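Intracellular serine protease (PDB 4ZOQ) probably works as a subtilase-family serine endopeptidase, a lanthipeptide protease that cleaves peptide bonds in a sequence-specific way. Local coordinates at residues Q305-L310 against Y326-V331; K121-A126 against K153-A158; P43-A48 against T285-I290. All blocks are in the same frame, centred on the assembly; numbering follows the deposited sequence.

Overall arrangement
The three contacts lie on both faces of the subtilisin-type sheet. Interaction 3 is buried: it lays helix 275-297 on strand 46-51 through aliphatic groups alone. Interaction 1 lies beside it on the same side: helix 303-313 packs against helix 275-297 through Val306, Ile309 and Leu310, and Val306 and Leu310 also reach the sheet. It is partly buried and mixes an aliphatic touch with a histidine-tyrosine contact. Interaction 2 pairs two helices on the other face and brings in a sulfur-aromatic contact. Its own touching residues are buried, although polar side chains of the same segments meet the second protein chain. Ala126 and Ala48, which touch, join interactions 2 and 3; interactions 1 and 2 do not meet.

Interaction 1 (Q305-L310 against Y326-V331); sequences QVHHIL and YGYGEV
His307 meets Tyr328, and Leu310 meets Val331, where helix 303-313 of the subtilisin-like fold faces the loop that leads to helix 333-338. The loop enters the contact through a type II' beta turn from Tyr326 to Gly329, closed by Gly329 N to Tyr326 O at 2.9 Å. Gly327 takes the first corner of the turn, where the backbone has positive phi, and Tyr328 the second, with its side chain directed at the helix.

The aromatic contact is a light one between two rings. His307 CE1 lies 4.1 Å from Tyr328 CE2, with the tyrosine carbon near the imidazole plane at its edge, and the two side chains cross at about a right angle. With CG opposite the backbone N (chi1 -173°), the imidazole reaches out from the helix to the turn. Both rings also have partners beyond the segments: His307 NE2 is hydrogen-bonded to Glu222 OE1, which probably limits rotation of the imidazole, and Lys322 makes a cation-pi contact with Tyr328. Backbone bonds from Tyr328 to Glu222 and from Val331 to Thr224 tie the loop to edge strand 221-226.

The aliphatic contact lies one helical turn further on, among buried residues. Leu310 and Val331 share Phe223 and Thr285 as neighbours, and they touch each other at Leu310 CD2 and Val331 CG1, 4.4 Å apart.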
loop_
_atom_site.group_PDB
_atom_site.type_symbol
_atom_site.label_atom_id
_atom_site.label_comp_id
_atom_site.label_asym_id
_atom_site.label_seq_id
_atom_site.Cartn_x
_atom_site.Cartn_y
_atom_site.Cartn_z
ATOM N N GLN B 305 -13.944 12.717 5.277
ATOM C CA GLN B 305 -13.380 13.798 6.065
ATOM C C GLN B 305 -11.850 13.800 6.036
ATOM O O GLN B 305 -11.238 14.853 5.886
ATOM C CB GLN B 305 -13.864 13.716 7.497
ATOM C CG GLN B 305 -15.224 14.331 7.690
ATOM C CD GLN B 305 -15.775 14.064 9.075
ATOM O OE1 GLN B 305 -16.083 12.923 9.433
ATOM N NE2 GLN B 305 -15.838 15.115 9.892
ATOM N N VAL B 306 -11.243 12.624 6.178
ATOM C CA VAL B 306 -9.788 12.513 6.151
ATOM C C VAL B 306 -9.271 12.852 4.761
ATOM O O VAL B 306 -8.312 13.606 4.623
ATOM C CB VAL B 306 -9.318 11.129 6.574
ATOM C CG1 VAL B 306 -7.806 11.082 6.593
ATOM C CG2 VAL B 306 -9.864 10.824 7.951
ATOM N N HIS B 307 -9.935 12.314 3.741
ATOM C CA HIS B 307 -9.565 12.572 2.353
ATOM C C HIS B 307 -9.619 14.067 2.073
ATOM O O HIS B 307 -8.755 14.628 1.374
ATOM C CB HIS B 307 -10.499 11.817 1.400
ATOM C CG HIS B 307 -10.087 11.887 -0.039
ATOM N ND1 HIS B 307 -10.245 13.022 -0.810
ATOM C CD2 HIS B 307 -9.551 10.950 -0.857
ATOM C CE1 HIS B 307 -9.800 12.787 -2.033
ATOM N NE2 HIS B 307 -9.369 11.540 -2.086
ATOM N N HIS B 308 -10.635 14.713 2.635
ATOM C CA HIS B 308 -10.809 16.152 2.467
ATOM C C HIS B 308 -9.621 16.915 3.072
ATOM O O HIS B 308 -9.091 17.837 2.469
ATOM C CB HIS B 308 -12.134 16.618 3.098
ATOM C CG HIS B 308 -12.416 18.064 2.883
ATOM N ND1 HIS B 308 -12.930 18.552 1.703
ATOM C CD2 HIS B 308 -12.181 19.144 3.667
ATOM C CE1 HIS B 308 -13.027 19.869 1.776
ATOM N NE2 HIS B 308 -12.579 20.253 2.958
ATOM N N ILE B 309 -9.206 16.530 4.270
ATOM C CA ILE B 309 -8.061 17.168 4.894
ATOM C C ILE B 309 -6.770 16.957 4.056
ATOM O O ILE B 309 -6.023 17.912 3.835
ATOM C CB ILE B 309 -7.890 16.656 6.324
ATOM C CG1 ILE B 309 -9.070 17.152 7.153
ATOM C CG2 ILE B 309 -6.583 17.163 6.923
ATOM C CD1 ILE B 309 -9.249 16.450 8.458
ATOM N N LEU B 310 -6.546 15.741 3.550
ATOM C CA LEU B 310 -5.387 15.450 2.699
ATOM C C LEU B 310 -5.390 16.301 1.469
ATOM O O LEU B 310 -4.357 16.870 1.076
ATOM C CB LEU B 310 -5.373 13.975 2.270
ATOM C CG LEU B 310 -5.131 12.997 3.422
ATOM C CD1 LEU B 310 -5.275 11.549 3.027
ATOM C CD2 LEU B 310 -3.712 13.247 3.949
ATOM N N TYR B 326 0.640 15.034 -10.735
ATOM C CA TYR B 326 0.684 15.117 -9.286
ATOM C C TYR B 326 -0.649 14.851 -8.612
ATOM O O TYR B 326 -0.713 14.872 -7.400
ATOM C CB TYR B 326 1.135 16.519 -8.842
ATOM C CG TYR B 326 2.470 16.904 -9.372
ATOM C CD1 TYR B 326 3.636 16.534 -8.714
ATOM C CD2 TYR B 326 2.572 17.627 -10.561
ATOM C CE1 TYR B 326 4.847 16.885 -9.213
ATOM C CE2 TYR B 326 3.777 17.980 -11.067
ATOM C CZ TYR B 326 4.910 17.610 -10.397
ATOM O OH TYR B 326 6.123 17.953 -10.918
ATOM N N GLY B 327 -1.729 14.682 -9.371
ATOM C CA GLY B 327 -3.049 14.620 -8.747
ATOM C C GLY B 327 -3.359 15.938 -8.034
ATOM O O GLY B 327 -3.016 17.014 -8.529
ATOM N N TYR B 328 -3.939 15.876 -6.843
ATOM C CA TYR B 328 -4.198 17.091 -6.062
ATOM C C TYR B 328 -2.900 17.712 -5.580
ATOM O O TYR B 328 -2.908 18.825 -5.078
ATOM C CB TYR B 328 -5.083 16.804 -4.849
ATOM C CG TYR B 328 -6.483 16.383 -5.195
ATOM C CD1 TYR B 328 -7.376 17.288 -5.762
ATOM C CD2 TYR B 328 -6.915 15.083 -4.979
ATOM C CE1 TYR B 328 -8.659 16.918 -6.092
ATOM C CE2 TYR B 328 -8.208 14.694 -5.316
ATOM C CZ TYR B 328 -9.073 15.618 -5.874
ATOM O OH TYR B 328 -10.358 15.256 -6.213
ATOM N N GLY B 329 -1.796 16.968 -5.662
ATOM C CA GLY B 329 -0.494 17.507 -5.293
ATOM C C GLY B 329 0.254 16.708 -4.231
ATOM O O GLY B 329 -0.117 15.563 -3.873
ATOM N N GLU B 330 1.309 17.314 -3.702
ATOM C CA GLU B 330 2.142 16.647 -2.715
ATOM C C GLU B 330 1.594 16.765 -1.313
ATOM O O GLU B 330 1.317 17.877 -0.827
ATOM C CB GLU B 330 3.545 17.214 -2.732
ATOM C CG GLU B 330 4.503 16.515 -1.778
ATOM C CD GLU B 330 5.893 17.084 -1.927
ATOM O OE1 GLU B 330 6.081 17.832 -2.902
ATOM O OE2 GLU B 330 6.799 16.765 -1.133
ATOM N N VAL B 331 1.368 15.606 -0.704
ATOM C CA VAL B 331 0.959 15.517 0.686
ATOM C C VAL B 331 2.055 15.977 1.649
ATOM O O VAL B 331 3.203 15.608 1.505
ATOM C CB VAL B 331 0.534 14.062 1.051
ATOM C CG1 VAL B 331 0.402 13.889 2.578
ATOM C CG2 VAL B 331 -0.764 13.724 0.352
#

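Interaction 2 (K121-A126 against K153-A158); sequences KAMVDA and KAYQRA
Met123 pushes its sulfur against the edge of the Tyr155 ring, a Met-aromatic contact between helices 116-128 and 146-164 on one face of the subtilisin-like sheet. SD lies 5.1 Å from the ring centroid and 88° off the ring normal, and therefore practically in the plane of the phenol. Its nearest ring atom is Tyr155 CE2, at 3.8 Å from Met123 SD, and the two side chains cross at about a right angle. Such an edge approach lets the electron-rich sulfur face the slightly positive ring hydrogens.

The thioether is extended as far as the sulfur and then bends (chi3 69°), which turns its methyl group toward the next turn of the opposing helix. There Met123 CE packs 4.0 Å from Ala158 CB and equally close to the Ala158 carbonyl carbon. The short alanine side chain thus leaves the methyl group in touch with backbone as well. A serine in place of Met123 would probably leave the Tyr155 edge and the Ala158 methyl without their partner and open a gap between the helices.

Beneath the pair, Met123 also rests on Ile50 of strand 46-51, while Tyr155 packs on Ile119 and Met120. At the outer side Lys121 forms a salt bridge with Asp56 of the second protein chain, and Arg157 NH1 bonds to main-chain oxygens of Leu35 and Ile61 of that chain; in subtilisins the prodomain covers this helix pair.

Sulfur and alanine meet directly too, Met123 SD standing 4.1 Å from Ala158 CB.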
loop_
_atom_site.group_PDB
_atom_site.type_symbol
_atom_site.label_atom_id
_atom_site.label_comp_id
_atom_site.label_asym_id
_atom_site.label_seq_id
_atom_site.Cartn_x
_atom_site.Cartn_y
_atom_site.Cartn_z
ATOM N N LYS B 121 -8.315 -10.647 -0.289
ATOM C CA LYS B 121 -8.650 -11.312 0.957
ATOM C C LYS B 121 -8.085 -10.519 2.128
ATOM O O LYS B 121 -8.762 -10.330 3.139
ATOM C CB LYS B 121 -8.128 -12.734 0.974
ATOM C CG LYS B 121 -8.620 -13.540 2.157
ATOM C CD LYS B 121 -7.964 -14.906 2.132
ATOM C CE LYS B 121 -8.810 -15.908 1.373
ATOM N NZ LYS B 121 -8.125 -17.203 1.210
ATOM N N ALA B 122 -6.852 -10.047 1.971
ATOM C CA ALA B 122 -6.230 -9.226 3.000
ATOM C C ALA B 122 -6.990 -7.909 3.177
ATOM O O ALA B 122 -7.196 -7.444 4.307
ATOM C CB ALA B 122 -4.768 -8.953 2.665
ATOM N N MET B 123 -7.468 -7.339 2.084
ATOM C CA MET B 123 -8.212 -6.098 2.199
ATOM C C MET B 123 -9.426 -6.327 3.073
ATOM O O MET B 123 -9.681 -5.581 4.028
ATOM C CB MET B 123 -8.650 -5.574 0.822
ATOM C CG MET B 123 -7.509 -4.998 -0.023
ATOM S SD MET B 123 -8.021 -4.545 -1.707
ATOM C CE MET B 123 -9.101 -3.126 -1.432
ATOM N N VAL B 124 -10.157 -7.389 2.769
ATOM C CA VAL B 124 -11.395 -7.640 3.462
ATOM C C VAL B 124 -11.135 -7.955 4.925
ATOM O O VAL B 124 -11.792 -7.411 5.820
ATOM C CB VAL B 124 -12.166 -8.772 2.790
ATOM C CG1 VAL B 124 -13.374 -9.132 3.632
ATOM C CG2 VAL B 124 -12.601 -8.312 1.420
ATOM N N ASP B 125 -10.148 -8.800 5.177
ATOM C CA ASP B 125 -9.798 -9.128 6.553
ATOM C C ASP B 125 -9.409 -7.880 7.315
ATOM O O ASP B 125 -9.876 -7.667 8.434
ATOM C CB ASP B 125 -8.663 -10.158 6.608
ATOM C CG ASP B 125 -9.118 -11.559 6.205
ATOM O OD1 ASP B 125 -10.343 -11.810 6.186
ATOM O OD2 ASP B 125 -8.257 -12.408 5.906
ATOM N N ALA B 126 -8.577 -7.046 6.695
ATOM C CA ALA B 126 -8.070 -5.841 7.344
ATOM C C ALA B 126 -9.221 -4.923 7.773
ATOM O O ALA B 126 -9.188 -4.334 8.869
ATOM C CB ALA B 126 -7.090 -5.098 6.405
ATOM N N LYS B 153 -13.534 -6.559 -11.548
ATOM C CA LYS B 153 -14.861 -6.526 -10.944
ATOM C C LYS B 153 -14.797 -7.008 -9.500
ATOM O O LYS B 153 -15.425 -6.436 -8.595
ATOM C CB LYS B 153 -15.815 -7.402 -11.754
ATOM C CG LYS B 153 -17.234 -7.487 -11.240
ATOM C CD LYS B 153 -18.062 -8.313 -12.197
ATOM C CE LYS B 153 -19.534 -8.314 -11.842
ATOM N NZ LYS B 153 -20.242 -9.244 -12.770
ATOM N N ALA B 154 -14.028 -8.072 -9.296
ATOM C CA ALA B 154 -13.822 -8.634 -7.971
ATOM C C ALA B 154 -13.108 -7.634 -7.095
ATOM O O ALA B 154 -13.459 -7.401 -5.930
ATOM C CB ALA B 154 -12.998 -9.931 -8.061
ATOM N N TYR B 155 -12.103 -7.017 -7.707
ATOM C CA TYR B 155 -11.173 -6.172 -6.995
ATOM C C TYR B 155 -11.925 -4.913 -6.562
ATOM O O TYR B 155 -11.706 -4.367 -5.469
ATOM C CB TYR B 155 -10.030 -5.799 -7.909
ATOM C CG TYR B 155 -8.723 -5.807 -7.250
ATOM C CD1 TYR B 155 -7.604 -6.281 -7.921
ATOM C CD2 TYR B 155 -8.617 -5.484 -5.906
ATOM C CE1 TYR B 155 -6.383 -6.314 -7.306
ATOM C CE2 TYR B 155 -7.409 -5.521 -5.277
ATOM C CZ TYR B 155 -6.294 -5.941 -5.988
ATOM O OH TYR B 155 -5.053 -6.012 -5.403
ATOM N N GLN B 156 -12.859 -4.503 -7.415
ATOM C CA GLN B 156 -13.680 -3.335 -7.156
ATOM C C GLN B 156 -14.631 -3.591 -5.981
ATOM O O GLN B 156 -14.955 -2.675 -5.219
ATOM C CB GLN B 156 -14.448 -2.946 -8.431
ATOM C CG GLN B 156 -15.180 -1.634 -8.356
ATOM C CD GLN B 156 -14.250 -0.448 -8.048
ATOM O OE1 GLN B 156 -13.441 -0.026 -8.889
ATOM N NE2 GLN B 156 -14.370 0.092 -6.841
ATOM N N ARG B 157 -15.040 -4.841 -5.799
ATOM C CA ARG B 157 -15.951 -5.148 -4.706
ATOM C C ARG B 157 -15.220 -5.052 -3.389
ATOM O O ARG B 157 -15.756 -4.528 -2.420
ATOM C CB ARG B 157 -16.531 -6.552 -4.866
ATOM C CG ARG B 157 -17.579 -6.708 -5.932
ATOM C CD ARG B 157 -18.112 -8.138 -5.920
ATOM N NE ARG B 157 -19.075 -8.374 -6.986
ATOM C CZ ARG B 157 -19.717 -9.524 -7.181
ATOM N NH1 ARG B 157 -19.475 -10.568 -6.398
ATOM N NH2 ARG B 157 -20.594 -9.632 -8.172
ATOM N N ALA B 158 -13.965 -5.483 -3.378
ATOM C CA ALA B 158 -13.115 -5.335 -2.204
ATOM C C ALA B 158 -12.965 -3.863 -1.833
ATOM O O ALA B 158 -13.092 -3.481 -0.655
ATOM C CB ALA B 158 -11.751 -5.964 -2.456
#

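Interaction 3 (P43-A48 against T285-I290); sequences PDVKVA and TAALVI
Aliphatic helix-on-sheet packing joins Val45 and Val47 to Ala287 and Ile290 in the interior of the protein, where helix 275-297 lies across the start of strand 46-51. All four residues are buried, and the contact is made wholly by methyl groups and short branches.

Ala287 is the middle of it. Its CB points at the strand and is met by two valines that lie two residues apart and so face the same side: Val47 CG2 comes to 3.7 Å from Ala287 CB, and Val45 CG1 to 4.0 Å from the same atom. Because the helix offers only a methyl group here, the backbones can draw near, with Val45 CA and Ala287 CA 6.7 Å apart. Val45 CG1 also skirts the Ala287 carbonyl oxygen.

The second branch of Val45 serves another partner. Its chi1 of 162° sets CG1 opposite the backbone N and leaves CG2 beside that N, so that one branch rests on Ala287 while the other goes to Ile290, one helical turn on. There Val45 CG2 meets Ile290 CG2 at 3.7 Å, with the two side chains slanting across one another. Between the valines, Lys46 points away from the helix, and its NZ is hydrogen-bonded to Asp129 O.

Backbone bonds of Val47 to Thr102 and Thr104 hold this strand beside strand 102-110, and Ile290 also packs on Val133 of the neighbouring strand on the other side. The strand ends at Asp51, and Ser276 lies in the first turn of the helix; both are predicted members of the charge relay system. A central helix led by the serine and packed on the aspartate-bearing strand is the hallmark of the subtilisin fold.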
loop_
_atom_site.group_PDB
_atom_site.type_symbol
_atom_site.label_atom_id
_atom_site.label_comp_id
_atom_site.label_asym_id
_atom_site.label_seq_id
_atom_site.Cartn_x
_atom_site.Cartn_y
_atom_site.Cartn_z
ATOM N N PRO B 43 -1.750 4.546 19.217
ATOM C CA PRO B 43 -1.547 3.102 19.115
ATOM C C PRO B 43 -2.798 2.343 18.677
ATOM O O PRO B 43 -2.635 1.292 18.086
ATOM C CB PRO B 43 -1.151 2.706 20.546
ATOM C CG PRO B 43 -0.530 3.919 21.111
ATOM C CD PRO B 43 -1.236 5.091 20.490
ATOM N N ASP B 44 -4.001 2.849 18.950
ATOM C CA ASP B 44 -5.236 2.128 18.578
ATOM C C ASP B 44 -5.827 2.591 17.245
ATOM O O ASP B 44 -6.950 2.229 16.901
ATOM C CB ASP B 44 -6.298 2.227 19.685
ATOM C CG ASP B 44 -6.818 3.608 19.856
ATOM O OD1 ASP B 44 -6.071 4.544 19.530
ATOM O OD2 ASP B 44 -7.952 3.768 20.333
ATOM N N VAL B 45 -5.101 3.446 16.535
ATOM C CA VAL B 45 -5.337 3.617 15.104
ATOM C C VAL B 45 -4.448 2.605 14.378
ATOM O O VAL B 45 -3.245 2.530 14.627
ATOM C CB VAL B 45 -5.028 5.043 14.610
ATOM C CG1 VAL B 45 -4.855 5.069 13.090
ATOM C CG2 VAL B 45 -6.082 6.023 15.100
ATOM N N LYS B 46 -5.039 1.792 13.514
ATOM C CA LYS B 46 -4.284 0.683 12.921
ATOM C C LYS B 46 -4.175 0.840 11.398
ATOM O O LYS B 46 -5.183 1.077 10.703
ATOM C CB LYS B 46 -4.947 -0.674 13.257
ATOM C CG LYS B 46 -4.914 -1.034 14.735
ATOM C CD LYS B 46 -5.352 -2.477 14.993
ATOM C CE LYS B 46 -6.845 -2.676 14.783
ATOM N NZ LYS B 46 -7.172 -4.135 14.928
ATOM N N VAL B 47 -2.958 0.699 10.892
ATOM C CA VAL B 47 -2.688 0.742 9.459
ATOM C C VAL B 47 -2.333 -0.663 8.992
ATOM O O VAL B 47 -1.406 -1.287 9.517
ATOM C CB VAL B 47 -1.538 1.732 9.113
ATOM C CG1 VAL B 47 -1.193 1.684 7.634
ATOM C CG2 VAL B 47 -1.896 3.162 9.555
ATOM N N ALA B 48 -3.094 -1.172 8.029
ATOM C CA ALA B 48 -2.843 -2.495 7.477
ATOM C C ALA B 48 -1.777 -2.424 6.384
ATOM O O ALA B 48 -1.863 -1.627 5.458
ATOM C CB ALA B 48 -4.110 -3.096 6.947
ATOM N N THR B 285 0.303 9.715 6.961
ATOM C CA THR B 285 -0.313 11.019 7.184
ATOM C C THR B 285 -1.807 10.864 7.507
ATOM O O THR B 285 -2.332 11.544 8.401
ATOM C CB THR B 285 -0.167 11.953 5.967
ATOM O OG1 THR B 285 1.224 12.110 5.628
ATOM C CG2 THR B 285 -0.776 13.333 6.290
ATOM N N ALA B 286 -2.485 9.953 6.811
ATOM C CA ALA B 286 -3.902 9.704 7.092
ATOM C C ALA B 286 -4.117 9.223 8.530
ATOM O O ALA B 286 -5.047 9.671 9.218
ATOM C CB ALA B 286 -4.469 8.695 6.121
ATOM N N ALA B 287 -3.257 8.305 8.970
ATOM C CA ALA B 287 -3.306 7.798 10.342
ATOM C C ALA B 287 -3.071 8.951 11.323
ATOM O O ALA B 287 -3.683 8.997 12.391
ATOM C CB ALA B 287 -2.284 6.683 10.550
ATOM N N LEU B 288 -2.220 9.897 10.953
ATOM C CA LEU B 288 -2.020 11.045 11.836
ATOM C C LEU B 288 -3.289 11.899 11.974
ATOM O O LEU B 288 -3.628 12.324 13.080
ATOM C CB LEU B 288 -0.857 11.916 11.356
ATOM C CG LEU B 288 0.556 11.464 11.703
ATOM C CD1 LEU B 288 1.542 12.597 11.368
ATOM C CD2 LEU B 288 0.635 11.074 13.191
ATOM N N VAL B 289 -3.978 12.141 10.852
ATOM C CA VAL B 289 -5.195 12.947 10.847
ATOM C C VAL B 289 -6.285 12.247 11.655
ATOM O O VAL B 289 -6.941 12.877 12.490
ATOM C CB VAL B 289 -5.688 13.215 9.424
ATOM C CG1 VAL B 289 -7.129 13.734 9.435
ATOM C CG2 VAL B 289 -4.767 14.203 8.742
ATOM N N ILE B 290 -6.447 10.943 11.435
ATOM C CA ILE B 290 -7.422 10.192 12.196
ATOM C C ILE B 290 -7.110 10.296 13.701
ATOM O O ILE B 290 -8.007 10.554 14.504
ATOM C CB ILE B 290 -7.476 8.704 11.759
ATOM C CG1 ILE B 290 -8.088 8.578 10.359
ATOM C CG2 ILE B 290 -8.305 7.881 12.757
ATOM C CD1 ILE B 290 -7.841 7.283 9.669
#